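Side-chain contacts in RNA-binding protein Smaug (Drosophila melanogaster, PDB 1OXJ), which binds RNA, recognising it through a SAM domain that is followed in the same chain by a helical PHAT domain: residues A[35-38]-A[39-43]; A[66-69]-A[70-74]. One frame throughout, in Å; residues are numbered along the deposited sequence.

Contact 1: residues A[35-38]-A[39-43]; sequences LLIT and EDFLQ
The one aromatic ring here, that of Phe41, meets Ile37 obliquely: CG1 of Ile37 lies 4.2 Å from ring atom CE2 of Phe41, a loose apolar touch. At the ring's edge, near its plane, sits the carbonyl oxygen of Thr38, which also closes to 3.5 Å on Phe41 CB. With chi1 of Phe41 at 159°, its CG lies opposite the backbone N and the ring is carried back alongside the residues that precede the helix. The other branch of Ile37 serves Leu42, the two side chains crossing at about a right angle, with CG2 of Ile37 3.7 Å from CG of Leu42 and about as far from its CD1. Leu42 also touches Leu25, Val47 and Ser52, while Ile37 packs against Phe26 and Met29. Cut back to an alanine, Leu42 would probably deprive Ile37 CG2 of its closest apolar partner across this contact and open a gap facing Leu25 and Val47. Thr38 supplies the polar part. Its OG1, held between the backbone N and carbonyl carbon (chi1 54°), accepts a weak hydrogen bond from Phe41 N at 3.3 Å. Its carbonyl O takes the N-H of Leu42 at 3.1 Å, almost straight at 164°, the first turn's backbone bond. Thr38 is thus the N-cap of helix 39-44, its hydroxyl capping an N-H of the first turn, at a loop-to-helix junction within the all-helical SAM domain.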
# COMPACT_ATOMS: atom_id res chain seq x y z
N LEU A 35 4.22 -14.48 1.71
CA LEU A 35 4.21 -14.11 3.13
C LEU A 35 4.92 -15.10 4.04
O LEU A 35 5.11 -14.83 5.22
CB LEU A 35 2.77 -13.89 3.62
CG LEU A 35 2.02 -12.75 2.93
CD1 LEU A 35 0.63 -12.59 3.54
CD2 LEU A 35 2.81 -11.45 3.07
N LEU A 36 5.33 -16.24 3.49
CA LEU A 36 6.04 -17.26 4.26
C LEU A 36 7.55 -17.12 4.09
O LEU A 36 8.32 -17.86 4.70
CB LEU A 36 5.60 -18.66 3.83
CG LEU A 36 4.14 -19.00 4.12
CD1 LEU A 36 3.83 -20.41 3.63
CD2 LEU A 36 3.87 -18.87 5.61
N ILE A 37 7.96 -16.18 3.25
CA ILE A 37 9.38 -15.96 2.99
C ILE A 37 10.17 -15.49 4.20
O ILE A 37 9.76 -14.56 4.90
CB ILE A 37 9.57 -14.93 1.85
CG1 ILE A 37 9.16 -15.56 0.52
CG2 ILE A 37 11.01 -14.44 1.81
CD1 ILE A 37 9.15 -14.59 -0.65
N THR A 38 11.31 -16.14 4.43
CA THR A 38 12.21 -15.80 5.54
C THR A 38 13.60 -15.54 4.98
O THR A 38 13.92 -15.98 3.87
CB THR A 38 12.30 -16.95 6.56
OG1 THR A 38 12.66 -18.16 5.89
CG2 THR A 38 10.97 -17.14 7.27
N GLU A 39 14.42 -14.82 5.74
CA GLU A 39 15.78 -14.50 5.30
C GLU A 39 16.56 -15.78 5.03
O GLU A 39 17.36 -15.85 4.09
CB GLU A 39 16.50 -13.67 6.38
CG GLU A 39 17.95 -13.33 6.04
CD GLU A 39 18.61 -12.44 7.10
OE1 GLU A 39 18.33 -12.62 8.30
OE2 GLU A 39 19.41 -11.56 6.72
N ASP A 40 16.30 -16.79 5.85
CA ASP A 40 16.96 -18.08 5.75
C ASP A 40 16.62 -18.77 4.42
O ASP A 40 17.49 -19.33 3.76
CB ASP A 40 16.53 -18.94 6.94
CG ASP A 40 17.36 -20.18 7.10
OD1 ASP A 40 18.57 -20.14 6.80
OD2 ASP A 40 16.79 -21.20 7.54
N PHE A 41 15.35 -18.72 4.04
CA PHE A 41 14.90 -19.31 2.78
C PHE A 41 15.58 -18.62 1.60
O PHE A 41 16.04 -19.27 0.67
CB PHE A 41 13.38 -19.17 2.65
CG PHE A 41 12.88 -19.28 1.22
CD1 PHE A 41 12.87 -20.50 0.56
CD2 PHE A 41 12.48 -18.13 0.53
CE1 PHE A 41 12.47 -20.59 -0.76
CE2 PHE A 41 12.08 -18.21 -0.80
CZ PHE A 41 12.07 -19.44 -1.45
N LEU A 42 15.62 -17.29 1.63
CA LEU A 42 16.21 -16.53 0.54
C LEU A 42 17.69 -16.85 0.35
O LEU A 42 18.15 -17.07 -0.77
CB LEU A 42 16.02 -15.03 0.78
CG LEU A 42 14.56 -14.57 0.78
CD1 LEU A 42 14.47 -13.12 1.25
CD2 LEU A 42 13.97 -14.73 -0.64
N GLN A 43 18.44 -16.89 1.45
CA GLN A 43 19.86 -17.20 1.37
C GLN A 43 20.05 -18.58 0.75
O GLN A 43 20.98 -18.80 -0.02
CB GLN A 43 20.51 -17.17 2.76
CG GLN A 43 20.68 -15.80 3.36
CD GLN A 43 21.48 -15.84 4.66
OE1 GLN A 43 22.64 -16.27 4.67
NE2 GLN A 43 20.87 -15.40 5.75

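Contact 2: residues A[66-69]-A[70-74]; sequences ANIL and NRVEQ
Ile68 and Arg71 lie side by side and point the same way, about one turn apart on helix 49-77. The guanidinium of Arg71 comes back along the isoleucine, and its NH2 stops 3.9 Å from Ile68 CG1, obliquely to the plane of the group. Bends at chi2 (-135°) and chi3 (-52°) fold the arginine toward the N-terminal end of the helix and lay its end beside that aliphatic branch; its NH1 makes a weak, long ion pair with Glu89. The other branch of Ile68 leans toward Val72, CG2 to CG2 at 4.4 Å, a loose apolar contact, whereas Val72 CG2 comes closer to the carbonyl, 3.3 Å from Ile68 O. On another side of the helix, Asn70 turns its CB over the preceding turn, 3.2 Å from Ala66 O. A water bridges its amide to the backbone: Asn70 ND2 donates to it at 2.9 Å, and the water donates in turn to Asn67 O at 2.8 Å. That carbonyl therefore has two donors, since it also accepts Arg71 N, while the Asn70 amide is held at both ends because OD1 accepts from Arg114 NH2. Asn67 ND2 instead hydrogen-bonds to Glu64 OE1. Along the backbone run four i+4 to i hydrogen bonds, from Asn70 N to Ala66 O through to Glu73 N to Leu69 O, all in place just after a kink at 66-67, where the two N atoms lack a bond to the turn before. Within the PHAT region, this part of helix 49-77 packs against two others: Leu69 and Val72 touch helix 83-91 at Leu90 and Ala86, and reach helix 111-127 at Arg114 and Val118, where Glu73 adds a salt bridge to Arg114.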
# COMPACT_ATOMS: atom_id res chain seq x y z
N ALA A 66 -1.92 -4.31 7.99
CA ALA A 66 -3.22 -4.18 8.64
C ALA A 66 -3.14 -3.36 9.93
O ALA A 66 -4.00 -2.51 10.19
CB ALA A 66 -3.81 -5.57 8.94
N ASN A 67 -2.12 -3.61 10.73
CA ASN A 67 -1.95 -2.87 11.99
C ASN A 67 -1.62 -1.40 11.69
O ASN A 67 -2.16 -0.49 12.32
CB ASN A 67 -0.83 -3.48 12.84
CG ASN A 67 -1.16 -4.89 13.32
OD1 ASN A 67 -2.30 -5.18 13.68
ND2 ASN A 67 -0.15 -5.76 13.35
N ILE A 68 -0.73 -1.18 10.72
CA ILE A 68 -0.35 0.18 10.36
C ILE A 68 -1.57 0.96 9.89
O ILE A 68 -1.81 2.07 10.35
CB ILE A 68 0.71 0.18 9.23
CG1 ILE A 68 2.04 -0.34 9.78
CG2 ILE A 68 0.85 1.59 8.66
CD1 ILE A 68 3.05 -0.71 8.70
N LEU A 69 -2.34 0.37 8.98
CA LEU A 69 -3.54 1.05 8.48
C LEU A 69 -4.54 1.29 9.61
O LEU A 69 -5.16 2.35 9.69
CB LEU A 69 -4.17 0.24 7.35
CG LEU A 69 -3.32 0.20 6.07
CD1 LEU A 69 -3.84 -0.89 5.11
CD2 LEU A 69 -3.35 1.57 5.41
N ASN A 70 -4.69 0.29 10.47
CA ASN A 70 -5.61 0.41 11.60
C ASN A 70 -5.19 1.59 12.47
O ASN A 70 -6.01 2.42 12.86
CB ASN A 70 -5.58 -0.89 12.42
CG ASN A 70 -6.50 -0.84 13.62
OD1 ASN A 70 -7.72 -0.67 13.48
ND2 ASN A 70 -5.92 -0.98 14.81
N ARG A 71 -3.89 1.66 12.75
CA ARG A 71 -3.33 2.73 13.57
C ARG A 71 -3.56 4.11 12.94
O ARG A 71 -3.97 5.05 13.62
CB ARG A 71 -1.83 2.51 13.76
CG ARG A 71 -1.17 3.51 14.68
CD ARG A 71 0.13 4.02 14.10
NE ARG A 71 1.03 2.93 13.71
CZ ARG A 71 2.18 3.12 13.07
NH1 ARG A 71 2.56 4.35 12.75
NH2 ARG A 71 2.93 2.08 12.74
N VAL A 72 -3.26 4.23 11.65
CA VAL A 72 -3.44 5.50 10.96
C VAL A 72 -4.90 5.91 11.00
O VAL A 72 -5.22 7.07 11.26
CB VAL A 72 -2.96 5.40 9.49
CG1 VAL A 72 -3.39 6.64 8.71
CG2 VAL A 72 -1.44 5.27 9.45
N GLU A 73 -5.79 4.97 10.73
CA GLU A 73 -7.21 5.26 10.77
C GLU A 73 -7.55 5.87 12.13
O GLU A 73 -8.15 6.94 12.22
CB GLU A 73 -8.02 3.97 10.58
CG GLU A 73 -9.52 4.18 10.67
CD GLU A 73 -10.30 2.89 10.57
OE1 GLU A 73 -10.00 2.08 9.66
OE2 GLU A 73 -11.21 2.68 11.39
N GLN A 74 -7.15 5.16 13.18
CA GLN A 74 -7.42 5.57 14.55
C GLN A 74 -6.86 6.94 14.92
O GLN A 74 -7.59 7.81 15.38
CB GLN A 74 -6.85 4.51 15.50
CG GLN A 74 -7.05 4.80 16.96
CD GLN A 74 -6.33 3.79 17.83
OE1 GLN A 74 -6.57 2.59 17.73
NE2 GLN A 74 -5.44 4.28 18.69
O HOH W 1 -3.05 -1.06 14.90

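Contacts 1 and 2 stand in series along the chain, the first in the SAM region and the second in the PHAT region. Their centres are 26 Å apart and their nearest atoms about 10 Å, so they do not touch. Helix 49-77 links them: Glu39 and Leu42 of contact 1 rest on its early part, at His53, Ala56 and Ser52, while contact 2 lies further along the same helix. One is a capped helix start, the other the interior of a long helix. Contact 1 lies farther from the centre of the chain, at about 21 Å between centres against 12 Å for contact 2.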